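Local coordinates for Lmo1076 protein (Listeria monocytogenes serovar 1/2a, PDB 3FI7) that probably hydrolyses peptidoglycan through the N-acetylglucosaminidase (GH73) catalytic domain represented here, part of the virulence-associated autolysin Auto, at residues 32-37 with 177-182; 49-54 with 141-146; 151-156 with 165-170. One frame throughout, in Å; residues are numbered along the deposited sequence.

Interaction 1: 32-37 with 177-182; sequences TFINSI and YNLTQY
Ile34 is the knob of this contact, and its two methyl ends press into separate parts of the surface formed by Tyr177, Leu179 and Tyr182. The first bump, CD1, enters the hollow between the Tyr177 ring and the Leu179 branch, with Ile34 CD1 lying 3.6 Å from Tyr177 CD1 and 4.0 Å from Leu179 CD2. The second, CG2, stands anti to the backbone N (chi1, measured to CG1, is -70°). This turns it to the phenol end of Tyr182, where Ile34 CG2 is 3.7 Å from Tyr182 OH and 4.0 Å from Tyr182 CE2. Leu179 CD2 lies in plane at the edge of the Tyr182 ring and also meets both methyl groups of Ile34, so it fills the wedge between the two aromatic residues. Trp65 also touches Ile34, and its ring meets that of Tyr177.

The receiving surface owes its shape to a Schellman motif. Helix 166-176 ends with Asn178 in a left-handed conformation and Leu179 N bonded back to Ile174 O, and the chain then winds into the 3-10 turn 179-182. The C-terminal tail of this lysozyme-clan domain is thereby laid against helix 29-47.

Behind the hollow, Gln181 stiffens the turn. Its NE2 donates to Asn178 O at 3.0 Å, with an N-H...acceptor angle of 163°, while the backbone Gln181 N reaches the same oxygen from the opposite face of the carbonyl plane. Gln181 CG rests over the centre of one face of the Tyr182 ring. At the outer margin, the amide of Asn35 is turned 66° from the Tyr182 ring plane, and its OD1 is hydrogen-bonded to Gln31 NE2 within its own helix.

Interaction 2: 49-54 with 141-146; sequences NLYPSV and AWRENA
Arg143 runs across Tyr51 with an almost fully extended side chain, its CG anti to the backbone N (chi1 -156°). At the base, Arg143 CB lies 3.3 Å from Asn49 O, with Asn49 OD1 slightly farther off. The next atom, Arg143 CG, makes a CH-pi contact over the Tyr51 ring, 4.1 Å from its centroid and 17° off the normal. Arg143 CD then passes 3.8 Å from Leu50 O, and Arg143 NE comes within 3.6 Å of Tyr51 CE1, the guanidinium reaching past the rim so that this edge of the ring lies over one of its faces, the planes 29° apart. At the tip, NH1 lies against Pro52 CD and donates to a water that itself donates to Leu50 O, whereas NH2 bonds to Asp183 O.

The backbone holds this layer in register: Arg143 N donates to Asn49 O at 3.0 Å. Tyr51 OH donates to Ala146 O at 2.7 Å, from above the carbonyl plane, which fixes the far end of the ring. A second water links Tyr51 N to Ala141 O. Asn49 ND2 adds only a weak bond to Glu144 OE2, a carboxylate whose OE1 is salt-bridged to Arg128.

Asn49, with positive phi, closes a Schellman motif at the end of helix 29-47, and Tyr51 is the N-cap of helix 52-63: a tight interhelical turn clasped by the loop preceding helix 149-156.

Interaction 3: 151-156 with 165-170; sequences DATAWL and TYASKL
Thr153 and Ala167 bring the two helices together, their CA atoms only 4.8 Å apart. The methyl group of Ala167 sits directly on the opposing backbone, with Ala167 CB 3.6 Å from Thr153 O. Short side chains at this point let the segment axes approach to 8.1 Å, with an angle of 143° between their directions, antiparallel but clearly inclined.

The tight part extends from there to the inner side. Thr153 and Leu170 lie alongside with their side chains pointing in opposing senses, which places Thr153 CG2 3.7 Å from Leu170 CB. Leu156 meets Leu170 at about a right angle, and the touching atoms are Leu156 CD1 and Leu170 CD1 at 3.9 Å. Leu170 CG in turn lies over the rim of one face of the Tyr166 ring, while Leu156 CB approaches the ring's edge near its plane, a looser contact of 4.3 Å to Tyr166 CE2. Helix 52-63 continues this buried layer, Val54 touching Thr153 and Leu156, and Ala57 touching Leu170. The Tyr166 hydroxyl is engaged by Glu62 OE2 and Gln58 NE2 of that same helix.

The opposite margin is thinner. Ala154 is exposed, its CB directed away from the partner helix, and it contributes chiefly through Ala154 N, 3.9 Å from Ala167 CB. Ser168, also exposed, turns away from the contact. No hydrogen bond joins the two segments. Polar groups find partners nearby instead: with chi1 at 61°, Thr153 OG1 lies between its own backbone N and carbonyl carbon and pairs with Asn171 OD1, and Ala167 N near the start of its helix is bonded to Gln157 OE1 from the connecting loop.

Two short helices joined by this loop thus form an antiparallel helical hairpin, packed on helix 52-63 in the helical body of the lysozyme-clan glucosaminidase domain.

Overall arrangement
Helix 52-63 ties the three contacts together. Interactions 1 and 2, with centres 16 Å apart, meet where Leu179 O packs 3.3 Å from Ser53 CB; Asp183, just beyond segment 177-182, adds hydrogen bonds to Ser53 and Arg143. Interactions 2 and 3 are closer, 12 Å between centres, and join through Val54 CG1 and Leu156 CD1 at 3.6 Å as well as through Ala146 and Asp151. Interactions 1 and 3 do not touch, their nearest atoms being about 6 Å apart, although helix 166-176 begins in interaction 3 and hands its chain end to interaction 1. Together they pack around the first turns of helix 52-63 within the catalytic domain.

Interaction 1: 32-37 with 177-182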
ATOM      1  N   THR A  32       1.910 -12.678  -3.458  1.00 27.83           N
ATOM      2  CA  THR A  32       0.498 -12.863  -3.774  1.00 30.68           C
ATOM      3  C   THR A  32      -0.307 -11.623  -3.392  1.00 34.17           C
ATOM      4  O   THR A  32      -1.223 -11.214  -4.117  1.00 34.05           O
ATOM      5  CB  THR A  32      -0.061 -14.101  -3.073  1.00 34.45           C
ATOM      6  OG1 THR A  32       0.533 -15.262  -3.656  1.00 39.35           O
ATOM      7  CG2 THR A  32      -1.592 -14.176  -3.198  1.00 26.69           C
ATOM      8  N   PHE A  33       0.049 -11.008  -2.268  1.00 29.58           N
ATOM      9  CA  PHE A  33      -0.612  -9.769  -1.872  1.00 34.41           C
ATOM     10  C   PHE A  33      -0.363  -8.664  -2.902  1.00 32.04           C
ATOM     11  O   PHE A  33      -1.301  -8.021  -3.367  1.00 32.70           O
ATOM     12  CB  PHE A  33      -0.174  -9.308  -0.478  1.00 35.22           C
ATOM     13  CG  PHE A  33      -0.688  -7.947  -0.119  1.00 35.84           C
ATOM     14  CD1 PHE A  33       0.117  -6.831  -0.262  1.00 30.38           C
ATOM     15  CD2 PHE A  33      -1.999  -7.778   0.315  1.00 33.39           C
ATOM     16  CE1 PHE A  33      -0.364  -5.566   0.057  1.00 35.96           C
ATOM     17  CE2 PHE A  33      -2.485  -6.517   0.631  1.00 32.65           C
ATOM     18  CZ  PHE A  33      -1.666  -5.411   0.503  1.00 28.10           C
ATOM     19  N   ILE A  34       0.899  -8.444  -3.258  1.00 31.58           N
ATOM     20  CA  ILE A  34       1.212  -7.487  -4.318  1.00 29.74           C
ATOM     21  C   ILE A  34       0.434  -7.804  -5.604  1.00 30.85           C
ATOM     22  O   ILE A  34      -0.213  -6.930  -6.168  1.00 30.81           O
ATOM     23  CB  ILE A  34       2.711  -7.450  -4.614  1.00 28.29           C
ATOM     24  CG1 ILE A  34       3.463  -6.794  -3.449  1.00 32.12           C
ATOM     25  CG2 ILE A  34       2.979  -6.719  -5.927  1.00 23.29           C
ATOM     26  CD1 ILE A  34       4.914  -7.257  -3.318  1.00 30.36           C
ATOM     27  N   ASN A  35       0.480  -9.060  -6.046  1.00 31.39           N
ATOM     28  CA  ASN A  35      -0.205  -9.455  -7.276  1.00 29.03           C
ATOM     29  C   ASN A  35      -1.692  -9.119  -7.223  1.00 35.07           C
ATOM     30  O   ASN A  35      -2.288  -8.797  -8.237  1.00 33.20           O
ATOM     31  CB  ASN A  35      -0.029 -10.952  -7.554  1.00 25.08           C
ATOM     32  CG  ASN A  35       1.428 -11.347  -7.777  1.00 26.77           C
ATOM     33  OD1 ASN A  35       2.291 -10.500  -8.021  1.00 26.35           O
ATOM     34  ND2 ASN A  35       1.705 -12.642  -7.682  1.00 28.58           N
ATOM     35  N   SER A  36      -2.286  -9.188  -6.033  1.00 32.24           N
ATOM     36  CA  SER A  36      -3.724  -8.985  -5.891  1.00 29.72           C
ATOM     37  C   SER A  36      -4.167  -7.521  -5.947  1.00 33.68           C
ATOM     38  O   SER A  36      -5.335  -7.255  -6.165  1.00 35.51           O
ATOM     39  CB  SER A  36      -4.236  -9.609  -4.588  1.00 30.08           C
ATOM     40  OG  SER A  36      -3.934  -8.777  -3.480  1.00 36.99           O
ATOM     41  N   ILE A  37      -3.254  -6.574  -5.750  1.00 29.63           N
ATOM     42  CA  ILE A  37      -3.650  -5.163  -5.791  1.00 31.49           C
ATOM     43  C   ILE A  37      -2.955  -4.318  -6.865  1.00 36.95           C
ATOM     44  O   ILE A  37      -3.274  -3.141  -7.030  1.00 38.42           O
ATOM     45  CB  ILE A  37      -3.418  -4.477  -4.433  1.00 35.39           C
ATOM     46  CG1 ILE A  37      -1.934  -4.560  -4.035  1.00 23.55           C
ATOM     47  CG2 ILE A  37      -4.324  -5.079  -3.353  1.00 24.97           C
ATOM     48  CD1 ILE A  37      -1.537  -3.489  -2.988  1.00 34.14           C
ATOM     49  N   TYR A 177      10.900  -5.889  -3.978  1.00 31.33           N
ATOM     50  CA  TYR A 177       9.906  -6.535  -4.836  1.00 30.50           C
ATOM     51  C   TYR A 177       9.807  -5.908  -6.239  1.00 32.33           C
ATOM     52  O   TYR A 177       8.856  -6.192  -6.975  1.00 32.14           O
ATOM     53  CB  TYR A 177       8.535  -6.592  -4.131  1.00 30.27           C
ATOM     54  CG  TYR A 177       8.559  -7.502  -2.925  1.00 32.40           C
ATOM     55  CD1 TYR A 177       8.148  -8.828  -3.020  1.00 29.64           C
ATOM     56  CD2 TYR A 177       9.040  -7.051  -1.699  1.00 30.35           C
ATOM     57  CE1 TYR A 177       8.191  -9.675  -1.923  1.00 28.30           C
ATOM     58  CE2 TYR A 177       9.089  -7.895  -0.594  1.00 30.54           C
ATOM     59  CZ  TYR A 177       8.667  -9.202  -0.710  1.00 32.29           C
ATOM     60  OH  TYR A 177       8.726 -10.040   0.382  1.00 30.55           O
ATOM     61  N   ASN A 178      10.803  -5.088  -6.600  1.00 30.90           N
ATOM     62  CA  ASN A 178      10.819  -4.334  -7.863  0.50 30.83           C
ATOM     63  C   ASN A 178       9.457  -3.721  -8.178  1.00 36.03           C
ATOM     64  O   ASN A 178       8.886  -3.930  -9.251  1.00 38.81           O
ATOM     65  CB  ASN A 178      11.319  -5.184  -9.039  0.50 30.26           C
ATOM     66  CG  ASN A 178      11.822  -4.336 -10.211  0.50 40.54           C
ATOM     67  OD1 ASN A 178      12.052  -3.133 -10.072  0.50 43.60           O
ATOM     68  ND2 ASN A 178      11.998  -4.966 -11.368  0.50 40.36           N
ATOM     69  N   LEU A 179       8.940  -2.939  -7.234  1.00 32.04           N
ATOM     70  CA  LEU A 179       7.621  -2.342  -7.418  1.00 30.82           C
ATOM     71  C   LEU A 179       7.594  -1.253  -8.499  1.00 29.88           C
ATOM     72  O   LEU A 179       6.524  -0.866  -8.958  1.00 31.93           O
ATOM     73  CB  LEU A 179       7.052  -1.842  -6.088  1.00 32.38           C
ATOM     74  CG  LEU A 179       6.899  -2.937  -5.024  1.00 32.41           C
ATOM     75  CD1 LEU A 179       6.294  -2.370  -3.732  1.00 25.17           C
ATOM     76  CD2 LEU A 179       6.051  -4.097  -5.564  1.00 22.02           C
ATOM     77  N   THR A 180       8.763  -0.773  -8.920  1.00 27.65           N
ATOM     78  CA  THR A 180       8.799   0.224  -9.995  1.00 35.10           C
ATOM     79  C   THR A 180       8.328  -0.328 -11.347  1.00 33.46           C
ATOM     80  O   THR A 180       8.001   0.442 -12.242  1.00 38.08           O
ATOM     81  CB  THR A 180      10.185   0.896 -10.154  1.00 35.83           C
ATOM     82  OG1 THR A 180      11.195  -0.106 -10.279  1.00 40.55           O
ATOM     83  CG2 THR A 180      10.502   1.770  -8.950  1.00 35.18           C
ATOM     84  N   GLN A 181       8.277  -1.650 -11.485  1.00 27.98           N
ATOM     85  CA  GLN A 181       7.764  -2.265 -12.710  1.00 37.61           C
ATOM     86  C   GLN A 181       6.351  -1.760 -12.996  1.00 37.35           C
ATOM     87  O   GLN A 181       5.916  -1.719 -14.144  1.00 34.17           O
ATOM     88  CB  GLN A 181       7.756  -3.800 -12.606  1.00 29.95           C
ATOM     89  CG  GLN A 181       6.603  -4.371 -11.766  1.00 33.60           C
ATOM     90  CD  GLN A 181       6.730  -5.872 -11.546  1.00 40.98           C
ATOM     91  OE1 GLN A 181       6.176  -6.677 -12.306  1.00 30.02           O
ATOM     92  NE2 GLN A 181       7.475  -6.259 -10.508  1.00 30.36           N
ATOM     93  N   TYR A 182       5.646  -1.365 -11.942  1.00 35.08           N
ATOM     94  CA  TYR A 182       4.257  -0.931 -12.073  1.00 26.79           C
ATOM     95  C   TYR A 182       4.129   0.561 -12.381  1.00 32.65           C
ATOM     96  O   TYR A 182       3.041   1.030 -12.698  1.00 31.85           O
ATOM     97  CB  TYR A 182       3.463  -1.282 -10.805  1.00 25.76           C
ATOM     98  CG  TYR A 182       3.492  -2.757 -10.456  1.00 28.27           C
ATOM     99  CD1 TYR A 182       2.841  -3.700 -11.260  1.00 28.71           C
ATOM    100  CD2 TYR A 182       4.177  -3.211  -9.338  1.00 27.42           C
ATOM    101  CE1 TYR A 182       2.872  -5.057 -10.951  1.00 27.11           C
ATOM    102  CE2 TYR A 182       4.227  -4.574  -9.023  1.00 23.43           C
ATOM    103  CZ  TYR A 182       3.567  -5.486  -9.831  1.00 31.61           C
ATOM    104  OH  TYR A 182       3.617  -6.823  -9.523  1.00 31.03           O
TER

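Interaction 2: 49-54 with 141-146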
ATOM      1  N   ASN A  49      -2.690  10.581 -10.636  1.00 48.29           N
ATOM      2  CA  ASN A  49      -1.275  10.904 -10.885  1.00 39.40           C
ATOM      3  C   ASN A  49      -0.322  10.710  -9.686  1.00 37.26           C
ATOM      4  O   ASN A  49       0.340  11.647  -9.243  1.00 38.93           O
ATOM      5  CB  ASN A  49      -1.122  12.306 -11.497  1.00 35.79           C
ATOM      6  CG  ASN A  49       0.179  12.463 -12.282  1.00 49.39           C
ATOM      7  OD1 ASN A  49       0.670  11.507 -12.886  1.00 48.40           O
ATOM      8  ND2 ASN A  49       0.745  13.668 -12.269  1.00 45.24           N
ATOM      9  N   LEU A  50      -0.263   9.482  -9.177  1.00 36.82           N
ATOM     10  CA  LEU A  50       0.619   9.110  -8.075  1.00 31.67           C
ATOM     11  C   LEU A  50       1.499   7.933  -8.509  1.00 36.54           C
ATOM     12  O   LEU A  50       1.283   7.367  -9.581  1.00 37.10           O
ATOM     13  CB  LEU A  50      -0.217   8.690  -6.872  1.00 36.81           C
ATOM     14  CG  LEU A  50      -1.304   9.655  -6.396  1.00 40.93           C
ATOM     15  CD1 LEU A  50      -2.126   9.015  -5.284  1.00 38.13           C
ATOM     16  CD2 LEU A  50      -0.679  10.947  -5.914  1.00 38.03           C
ATOM     17  N   TYR A  51       2.484   7.562  -7.692  1.00 28.74           N
ATOM     18  CA  TYR A  51       3.282   6.353  -7.972  1.00 30.37           C
ATOM     19  C   TYR A  51       2.593   5.085  -7.464  1.00 35.20           C
ATOM     20  O   TYR A  51       2.348   4.945  -6.262  1.00 38.30           O
ATOM     21  CB  TYR A  51       4.673   6.426  -7.327  1.00 31.48           C
ATOM     22  CG  TYR A  51       5.664   7.326  -8.019  1.00 39.41           C
ATOM     23  CD1 TYR A  51       6.362   6.888  -9.133  1.00 37.40           C
ATOM     24  CD2 TYR A  51       5.918   8.619  -7.544  1.00 34.97           C
ATOM     25  CE1 TYR A  51       7.282   7.709  -9.772  1.00 37.27           C
ATOM     26  CE2 TYR A  51       6.831   9.446  -8.170  1.00 36.46           C
ATOM     27  CZ  TYR A  51       7.509   8.988  -9.291  1.00 44.58           C
ATOM     28  OH  TYR A  51       8.425   9.800  -9.928  1.00 39.23           O
ATOM     29  N   PRO A  52       2.296   4.147  -8.374  1.00 36.24           N
ATOM     30  CA  PRO A  52       1.743   2.843  -7.985  1.00 34.71           C
ATOM     31  C   PRO A  52       2.698   2.091  -7.054  1.00 34.87           C
ATOM     32  O   PRO A  52       2.264   1.357  -6.161  1.00 32.82           O
ATOM     33  CB  PRO A  52       1.638   2.086  -9.318  1.00 34.02           C
ATOM     34  CG  PRO A  52       1.663   3.111 -10.364  1.00 34.93           C
ATOM     35  CD  PRO A  52       2.439   4.284  -9.833  1.00 33.20           C
ATOM     36  N   SER A  53       3.997   2.263  -7.266  1.00 27.01           N
ATOM     37  CA  SER A  53       4.974   1.559  -6.447  1.00 30.33           C
ATOM     38  C   SER A  53       4.851   2.019  -5.003  1.00 30.02           C
ATOM     39  O   SER A  53       4.993   1.232  -4.077  1.00 32.73           O
ATOM     40  CB  SER A  53       6.394   1.803  -6.952  1.00 27.90           C
ATOM     41  OG  SER A  53       6.677   3.189  -6.968  1.00 33.93           O
ATOM     42  N   VAL A  54       4.577   3.303  -4.819  1.00 33.14           N
ATOM     43  CA  VAL A  54       4.476   3.861  -3.480  1.00 33.36           C
ATOM     44  C   VAL A  54       3.161   3.424  -2.821  1.00 34.65           C
ATOM     45  O   VAL A  54       3.119   3.118  -1.627  1.00 33.86           O
ATOM     46  CB  VAL A  54       4.612   5.399  -3.520  1.00 37.19           C
ATOM     47  CG1 VAL A  54       4.286   6.017  -2.166  1.00 30.83           C
ATOM     48  CG2 VAL A  54       6.022   5.781  -3.976  1.00 26.14           C
ATOM     49  N   ALA A 141       4.490  14.074  -2.960  1.00 35.91           N
ATOM     50  CA  ALA A 141       4.270  12.696  -3.400  1.00 38.16           C
ATOM     51  C   ALA A 141       3.468  12.662  -4.694  1.00 39.18           C
ATOM     52  O   ALA A 141       3.218  11.593  -5.245  1.00 39.61           O
ATOM     53  CB  ALA A 141       3.574  11.879  -2.314  1.00 26.63           C
ATOM     54  N   TRP A 142       3.051  13.832  -5.173  1.00 35.85           N
ATOM     55  CA  TRP A 142       2.385  13.895  -6.468  1.00 38.10           C
ATOM     56  C   TRP A 142       3.419  13.632  -7.544  1.00 41.72           C
ATOM     57  O   TRP A 142       4.544  14.122  -7.479  1.00 44.42           O
ATOM     58  CB  TRP A 142       1.709  15.252  -6.716  1.00 33.26           C
ATOM     59  CG  TRP A 142       0.667  15.619  -5.714  1.00 40.41           C
ATOM     60  CD1 TRP A 142       0.054  14.786  -4.815  1.00 40.36           C
ATOM     61  CD2 TRP A 142       0.085  16.914  -5.524  1.00 40.38           C
ATOM     62  NE1 TRP A 142      -0.860  15.491  -4.067  1.00 44.57           N
ATOM     63  CE2 TRP A 142      -0.863  16.798  -4.481  1.00 42.60           C
ATOM     64  CE3 TRP A 142       0.278  18.164  -6.128  1.00 39.47           C
ATOM     65  CZ2 TRP A 142      -1.616  17.887  -4.029  1.00 46.88           C
ATOM     66  CZ3 TRP A 142      -0.472  19.247  -5.680  1.00 39.21           C
ATOM     67  CH2 TRP A 142      -1.406  19.100  -4.638  1.00 43.90           C
ATOM     68  N   ARG A 143       3.031  12.864  -8.547  1.00 42.43           N
ATOM     69  CA  ARG A 143       3.983  12.453  -9.557  1.00 46.13           C
ATOM     70  C   ARG A 143       4.547  13.631 -10.358  1.00 50.24           C
ATOM     71  O   ARG A 143       5.706  13.594 -10.772  1.00 51.25           O
ATOM     72  CB  ARG A 143       3.367  11.390 -10.467  1.00 52.15           C
ATOM     73  CG  ARG A 143       4.412  10.542 -11.115  1.00 52.77           C
ATOM     74  CD  ARG A 143       3.865   9.253 -11.665  1.00 48.50           C
ATOM     75  NE  ARG A 143       4.931   8.569 -12.386  1.00 46.37           N
ATOM     76  CZ  ARG A 143       4.817   7.364 -12.919  1.00 45.76           C
ATOM     77  NH1 ARG A 143       3.671   6.696 -12.814  1.00 42.58           N
ATOM     78  NH2 ARG A 143       5.850   6.828 -13.546  1.00 44.40           N
ATOM     79  N   GLU A 144       3.749  14.680 -10.560  1.00 43.18           N
ATOM     80  CA  GLU A 144       4.243  15.861 -11.274  1.00 45.99           C
ATOM     81  C   GLU A 144       5.262  16.677 -10.468  1.00 51.55           C
ATOM     82  O   GLU A 144       5.891  17.576 -11.013  1.00 51.02           O
ATOM     83  CB  GLU A 144       3.101  16.761 -11.788  1.00 41.94           C
ATOM     84  CG  GLU A 144       2.315  17.520 -10.706  1.00 46.56           C
ATOM     85  CD  GLU A 144       1.172  16.699 -10.109  1.00 54.17           C
ATOM     86  OE1 GLU A 144       0.222  17.313  -9.581  1.00 52.72           O
ATOM     87  OE2 GLU A 144       1.218  15.445 -10.163  1.00 45.54           O
ATOM     88  N   ASN A 145       5.435  16.360  -9.185  1.00 46.29           N
ATOM     89  CA  ASN A 145       6.441  17.042  -8.363  1.00 44.52           C
ATOM     90  C   ASN A 145       7.578  16.135  -7.893  1.00 51.94           C
ATOM     91  O   ASN A 145       8.541  16.608  -7.297  1.00 59.29           O
ATOM     92  CB  ASN A 145       5.804  17.666  -7.120  1.00 40.11           C
ATOM     93  CG  ASN A 145       4.807  18.753  -7.449  1.00 46.55           C
ATOM     94  OD1 ASN A 145       4.954  19.474  -8.434  1.00 54.67           O
ATOM     95  ND2 ASN A 145       3.782  18.879  -6.615  1.00 41.08           N
ATOM     96  N   ALA A 146       7.454  14.833  -8.115  1.00 45.69           N
ATOM     97  CA  ALA A 146       8.456  13.901  -7.605  1.00 44.49           C
ATOM     98  C   ALA A 146       9.206  13.240  -8.753  1.00 44.89           C
ATOM     99  O   ALA A 146       8.634  12.442  -9.488  1.00 44.85           O
ATOM    100  CB  ALA A 146       7.802  12.853  -6.709  1.00 42.14           C
TER
HETATM  101  O   HOH W   1       0.910   6.810 -12.271  1.00 40.01           O
HETATM  102  O   HOH W   2       3.076   8.658  -5.122  1.00 31.59           O

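Interaction 3: 151-156 with 165-170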
ATOM      1  N   ASP A 151      11.571  10.592  -3.957  1.00 37.46           N
ATOM      2  CA  ASP A 151      11.131  11.926  -3.557  1.00 40.28           C
ATOM      3  C   ASP A 151       9.764  11.819  -2.908  1.00 41.88           C
ATOM      4  O   ASP A 151       9.477  12.500  -1.924  1.00 40.03           O
ATOM      5  CB  ASP A 151      11.070  12.864  -4.762  1.00 35.40           C
ATOM      6  CG  ASP A 151      12.417  13.016  -5.442  1.00 46.24           C
ATOM      7  OD1 ASP A 151      12.496  12.812  -6.675  1.00 51.74           O
ATOM      8  OD2 ASP A 151      13.399  13.327  -4.731  1.00 47.53           O
ATOM      9  N   ALA A 152       8.929  10.939  -3.455  1.00 33.41           N
ATOM     10  CA  ALA A 152       7.592  10.741  -2.931  1.00 31.87           C
ATOM     11  C   ALA A 152       7.628  10.118  -1.538  1.00 36.33           C
ATOM     12  O   ALA A 152       6.935  10.589  -0.641  1.00 36.87           O
ATOM     13  CB  ALA A 152       6.766   9.896  -3.880  1.00 34.52           C
ATOM     14  N   THR A 153       8.437   9.075  -1.347  1.00 33.37           N
ATOM     15  CA  THR A 153       8.471   8.411  -0.047  1.00 32.70           C
ATOM     16  C   THR A 153       9.055   9.367   0.999  1.00 39.82           C
ATOM     17  O   THR A 153       8.549   9.456   2.120  1.00 36.19           O
ATOM     18  CB  THR A 153       9.252   7.074  -0.065  1.00 33.41           C
ATOM     19  OG1 THR A 153      10.616   7.312  -0.430  1.00 35.75           O
ATOM     20  CG2 THR A 153       8.624   6.082  -1.054  1.00 32.40           C
ATOM     21  N   ALA A 154      10.108  10.086   0.622  1.00 36.47           N
ATOM     22  CA  ALA A 154      10.709  11.084   1.504  1.00 44.00           C
ATOM     23  C   ALA A 154       9.672  12.125   1.914  1.00 41.61           C
ATOM     24  O   ALA A 154       9.686  12.601   3.037  1.00 39.11           O
ATOM     25  CB  ALA A 154      11.914  11.764   0.837  1.00 35.85           C
ATOM     26  N   TRP A 155       8.761  12.467   1.009  1.00 35.97           N
ATOM     27  CA  TRP A 155       7.715  13.425   1.356  1.00 36.66           C
ATOM     28  C   TRP A 155       6.698  12.859   2.359  1.00 38.11           C
ATOM     29  O   TRP A 155       6.212  13.579   3.229  1.00 39.02           O
ATOM     30  CB  TRP A 155       7.006  13.964   0.107  1.00 34.05           C
ATOM     31  CG  TRP A 155       6.208  15.204   0.399  1.00 44.01           C
ATOM     32  CD1 TRP A 155       4.866  15.279   0.647  1.00 42.60           C
ATOM     33  CD2 TRP A 155       6.709  16.544   0.494  1.00 44.44           C
ATOM     34  NE1 TRP A 155       4.502  16.581   0.885  1.00 44.22           N
ATOM     35  CE2 TRP A 155       5.612  17.378   0.801  1.00 41.61           C
ATOM     36  CE3 TRP A 155       7.977  17.120   0.348  1.00 44.24           C
ATOM     37  CZ2 TRP A 155       5.744  18.763   0.960  1.00 49.02           C
ATOM     38  CZ3 TRP A 155       8.107  18.498   0.512  1.00 52.30           C
ATOM     39  CH2 TRP A 155       6.995  19.304   0.815  1.00 46.91           C
ATOM     40  N   LEU A 156       6.380  11.575   2.240  1.00 37.92           N
ATOM     41  CA  LEU A 156       5.418  10.942   3.138  1.00 37.06           C
ATOM     42  C   LEU A 156       5.949  10.833   4.570  1.00 39.90           C
ATOM     43  O   LEU A 156       5.184  10.882   5.531  1.00 42.36           O
ATOM     44  CB  LEU A 156       5.023   9.556   2.618  1.00 33.75           C
ATOM     45  CG  LEU A 156       4.322   9.518   1.253  1.00 37.90           C
ATOM     46  CD1 LEU A 156       4.085   8.083   0.814  1.00 33.57           C
ATOM     47  CD2 LEU A 156       3.006  10.277   1.308  1.00 34.25           C
ATOM     48  N   THR A 165      11.925   6.423  10.005  1.00 36.03           N
ATOM     49  CA  THR A 165      12.438   5.500   8.994  1.00 43.92           C
ATOM     50  C   THR A 165      11.348   5.080   8.011  1.00 41.75           C
ATOM     51  O   THR A 165      11.529   4.129   7.243  1.00 42.76           O
ATOM     52  CB  THR A 165      13.092   4.241   9.609  1.00 46.12           C
ATOM     53  OG1 THR A 165      12.164   3.600  10.490  1.00 49.97           O
ATOM     54  CG2 THR A 165      14.358   4.610  10.382  1.00 44.00           C
ATOM     55  N   TYR A 166      10.226   5.795   8.028  1.00 36.35           N
ATOM     56  CA  TYR A 166       9.113   5.482   7.131  1.00 37.56           C
ATOM     57  C   TYR A 166       9.559   5.381   5.674  1.00 37.35           C
ATOM     58  O   TYR A 166       9.288   4.384   5.006  1.00 38.24           O
ATOM     59  CB  TYR A 166       7.980   6.502   7.255  1.00 29.50           C
ATOM     60  CG  TYR A 166       6.664   5.988   6.716  1.00 37.68           C
ATOM     61  CD1 TYR A 166       6.049   4.876   7.281  1.00 33.28           C
ATOM     62  CD2 TYR A 166       6.038   6.605   5.641  1.00 35.68           C
ATOM     63  CE1 TYR A 166       4.850   4.394   6.785  1.00 39.38           C
ATOM     64  CE2 TYR A 166       4.833   6.132   5.143  1.00 37.20           C
ATOM     65  CZ  TYR A 166       4.244   5.027   5.717  1.00 35.52           C
ATOM     66  OH  TYR A 166       3.041   4.555   5.222  1.00 40.54           O
ATOM     67  N   ALA A 167      10.242   6.413   5.185  1.00 29.99           N
ATOM     68  CA  ALA A 167      10.675   6.442   3.787  1.00 35.82           C
ATOM     69  C   ALA A 167      11.567   5.254   3.471  1.00 39.79           C
ATOM     70  O   ALA A 167      11.428   4.600   2.429  1.00 38.80           O
ATOM     71  CB  ALA A 167      11.398   7.741   3.474  1.00 30.90           C
ATOM     72  N   SER A 168      12.487   4.981   4.383  1.00 34.53           N
ATOM     73  CA  SER A 168      13.420   3.879   4.219  1.00 36.61           C
ATOM     74  C   SER A 168      12.692   2.524   4.117  1.00 37.09           C
ATOM     75  O   SER A 168      13.062   1.677   3.311  1.00 33.60           O
ATOM     76  CB  SER A 168      14.432   3.884   5.372  1.00 32.04           C
ATOM     77  OG  SER A 168      15.045   2.617   5.501  1.00 49.79           O
ATOM     78  N   LYS A 169      11.653   2.329   4.926  1.00 31.48           N
ATOM     79  CA  LYS A 169      10.832   1.123   4.831  1.00 32.75           C
ATOM     80  C   LYS A 169      10.139   0.999   3.475  1.00 39.37           C
ATOM     81  O   LYS A 169      10.190  -0.060   2.850  1.00 35.02           O
ATOM     82  CB  LYS A 169       9.787   1.085   5.942  1.00 28.45           C
ATOM     83  CG  LYS A 169      10.409   1.036   7.327  1.00 36.66           C
ATOM     84  CD  LYS A 169       9.359   1.113   8.417  1.00 41.60           C
ATOM     85  CE  LYS A 169      10.015   1.388   9.761  1.00 43.76           C
ATOM     86  NZ  LYS A 169       9.014   1.553  10.835  1.00 46.66           N
ATOM     87  N   LEU A 170       9.489   2.074   3.023  1.00 27.94           N
ATOM     88  CA  LEU A 170       8.845   2.055   1.717  1.00 31.60           C
ATOM     89  C   LEU A 170       9.866   1.763   0.615  1.00 36.16           C
ATOM     90  O   LEU A 170       9.610   0.945  -0.266  1.00 30.22           O
ATOM     91  CB  LEU A 170       8.137   3.376   1.421  1.00 28.46           C
ATOM     92  CG  LEU A 170       6.935   3.708   2.293  1.00 37.00           C
ATOM     93  CD1 LEU A 170       6.406   5.118   1.977  1.00 27.89           C
ATOM     94  CD2 LEU A 170       5.854   2.657   2.124  1.00 31.09           C
TER